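Local coordinates for odorant binding protein ASP5 (Apis mellifera, PDB 3R72) that probably carries odorant molecules in the honeybee antenna, sheltering them in a pocket of its mostly helical fold, at residues D43-T48 / D100-Y105. Residues are numbered along the deposited sequence; the frame is centred on the assembly and turned at random.
Sequences DLQCYT and DCQKTY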
loop_
_atom_site.group_PDB
_atom_site.type_symbol
_atom_site.label_atom_id
_atom_site.label_comp_id
_atom_site.label_asym_id
_atom_site.label_seq_id
_atom_site.Cartn_x
_atom_site.Cartn_y
_atom_site.Cartn_z
ATOM N N ASP A 43 -0.472 10.495 11.228
ATOM C CA ASP A 43 -1.671 9.666 11.255
ATOM C C ASP A 43 -1.917 8.975 9.915
ATOM O O ASP A 43 -2.233 7.792 9.882
ATOM C CB ASP A 43 -2.870 10.477 11.720
ATOM C CG ASP A 43 -2.701 10.967 13.139
ATOM O OD1 ASP A 43 -2.154 10.215 13.973
ATOM O OD2 ASP A 43 -3.112 12.109 13.423
ATOM N N LEU A 44 -1.742 9.697 8.815
ATOM C CA LEU A 44 -1.821 9.068 7.502
ATOM C C LEU A 44 -0.728 8.017 7.354
ATOM O O LEU A 44 -0.968 6.928 6.811
ATOM C CB LEU A 44 -1.750 10.110 6.384
ATOM C CG LEU A 44 -1.836 9.557 4.969
ATOM C CD1 LEU A 44 -3.100 8.754 4.719
ATOM C CD2 LEU A 44 -1.681 10.708 3.967
ATOM N N GLN A 45 0.465 8.320 7.861
ATOM C CA GLN A 45 1.537 7.334 7.827
ATOM C C GLN A 45 1.108 6.052 8.537
ATOM O O GLN A 45 1.261 4.941 8.014
ATOM C CB GLN A 45 2.803 7.929 8.440
ATOM C CG GLN A 45 3.359 9.082 7.615
ATOM C CD GLN A 45 4.431 9.899 8.283
ATOM O OE1 GLN A 45 4.722 9.747 9.465
ATOM N NE2 GLN A 45 5.035 10.787 7.506
ATOM N N CYS A 46 0.524 6.189 9.720
ATOM C CA CYS A 46 0.089 5.006 10.468
ATOM C C CYS A 46 -1.075 4.273 9.814
ATOM O O CYS A 46 -1.171 3.057 9.963
ATOM C CB CYS A 46 -0.217 5.372 11.910
ATOM S SG CYS A 46 1.273 5.903 12.854
ATOM N N TYR A 47 -1.908 4.975 9.050
ATOM C CA TYR A 47 -2.931 4.306 8.246
ATOM C C TYR A 47 -2.275 3.326 7.268
ATOM O O TYR A 47 -2.749 2.201 7.097
ATOM C CB TYR A 47 -3.826 5.331 7.531
ATOM C CG TYR A 47 -4.750 4.715 6.518
ATOM C CD1 TYR A 47 -6.024 4.275 6.861
ATOM C CD2 TYR A 47 -4.332 4.535 5.212
ATOM C CE1 TYR A 47 -6.846 3.666 5.919
ATOM C CE2 TYR A 47 -5.151 3.937 4.271
ATOM C CZ TYR A 47 -6.407 3.509 4.634
ATOM O OH TYR A 47 -7.229 2.899 3.717
ATOM N N THR A 48 -1.194 3.747 6.613
ATOM C CA THR A 48 -0.535 2.844 5.681
ATOM C C THR A 48 -0.031 1.593 6.371
ATOM O O THR A 48 -0.099 0.503 5.811
ATOM C CB THR A 48 0.564 3.505 4.816
ATOM O OG1 THR A 48 1.713 3.870 5.589
ATOM C CG2 THR A 48 0.022 4.699 4.041
ATOM N N ASP A 100 7.707 2.562 12.250
ATOM C CA ASP A 100 7.026 1.707 11.274
ATOM C C ASP A 100 6.106 2.498 10.359
ATOM O O ASP A 100 6.006 2.196 9.163
ATOM C CB ASP A 100 6.215 0.612 11.953
ATOM C CG ASP A 100 7.077 -0.420 12.657
ATOM O OD1 ASP A 100 8.308 -0.421 12.475
ATOM O OD2 ASP A 100 6.491 -1.235 13.389
ATOM N N CYS A 101 5.439 3.501 10.918
ATOM C CA CYS A 101 4.527 4.346 10.151
ATOM C C CYS A 101 5.282 5.099 9.059
ATOM O O CYS A 101 4.831 5.193 7.918
ATOM C CB CYS A 101 3.778 5.319 11.074
ATOM S SG CYS A 101 2.781 4.517 12.361
ATOM N N GLN A 102 6.416 5.673 9.423
ATOM C CA GLN A 102 7.245 6.386 8.472
ATOM C C GLN A 102 7.783 5.451 7.391
ATOM O O GLN A 102 7.784 5.802 6.217
ATOM C CB GLN A 102 8.375 7.099 9.224
ATOM C CG GLN A 102 7.844 8.218 10.100
ATOM C CD GLN A 102 8.838 8.762 11.108
ATOM O OE1 GLN A 102 9.670 8.048 11.647
ATOM N NE2 GLN A 102 8.702 10.035 11.414
ATOM N N LYS A 103 8.196 4.244 7.775
ATOM C CA LYS A 103 8.730 3.291 6.813
ATOM C C LYS A 103 7.690 2.873 5.782
ATOM O O LYS A 103 7.959 2.902 4.580
ATOM C CB LYS A 103 9.271 2.062 7.517
ATOM C CG LYS A 103 10.549 2.298 8.308
ATOM C CD LYS A 103 11.162 0.973 8.762
ATOM C CE LYS A 103 12.390 1.186 9.613
ATOM N NZ LYS A 103 12.717 0.003 10.458
ATOM N N THR A 104 6.515 2.448 6.229
ATOM C CA THR A 104 5.511 2.021 5.265
ATOM C C THR A 104 5.074 3.178 4.378
ATOM O O THR A 104 4.861 2.992 3.182
ATOM C CB THR A 104 4.295 1.320 5.909
ATOM O OG1 THR A 104 3.616 2.208 6.800
ATOM C CG2 THR A 104 4.719 0.092 6.651
ATOM N N TYR A 105 4.976 4.380 4.935
ATOM C CA TYR A 105 4.596 5.529 4.130
ATOM C C TYR A 105 5.627 5.817 3.038
ATOM O O TYR A 105 5.273 6.127 1.905
ATOM C CB TYR A 105 4.448 6.745 5.004
ATOM C CG TYR A 105 3.731 7.947 4.426
ATOM C CD1 TYR A 105 2.418 7.878 3.996
ATOM C CD2 TYR A 105 4.343 9.192 4.409
ATOM C CE1 TYR A 105 1.730 8.998 3.589
ATOM C CE2 TYR A 105 3.662 10.319 4.001
ATOM C CZ TYR A 105 2.361 10.207 3.586
ATOM O OH TYR A 105 1.629 11.288 3.201
HETATM O O HOH W 1 6.163 11.597 10.851
HETATM O O HOH W 2 8.088 11.730 8.556
#
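Cys46 and Cys101 join two crossing helices through a disulfide, SG to SG 2.1 Å, whose chi3 of 98° turns the two CB-SG bonds nearly perpendicular about the S-S bond. It is one of three disulfides in this PBP/GOBP-family protein; the CA atoms of Cys46 and Cys101 lie 4.5 Å apart, with Gln45 and Tyr105 packing beside the link. These two side chains cross at about a right angle, Gln45 CG sitting over one face of the ring in a CH-pi contact, 3.6 Å from the Tyr105 centroid. With CG anti to the backbone N (chi1 -165°), the Tyr105 ring is carried to Gln45 CG. Thr48 CG2 meets the same ring at its edge, near the plane, while Leu44 CD2 lies 3.4 Å from Tyr105 OH, a hydroxyl bonded to Pro39 O. Were Tyr105 an alanine, the loss of ring and hydroxyl would probably leave the Pro39 carbonyl without its mate and Gln45 freer to turn. Farther out, a water oxygen 2.7 Å from Gln45 OE1 bridges it to Gln102 NE2, and Gln45 NE2 is hydrogen-bonded to Asp40 OD2. On the inner side, Thr48 OG1 donates to Gln45 O at 2.7 Å, in the carbonyl plane and on a lone pair, and lies 2.8 Å from Thr104 OG1, which also hydrogen-bonds Thr49 OG1. The axes of segments 43-48 and 100-105 pass 7.4 Å apart at 74°, where helix 42-54 meets helix 100-114, with Phe58 of strand 58-59 against Thr104 and Phe121 of the C-terminal tail against Thr48.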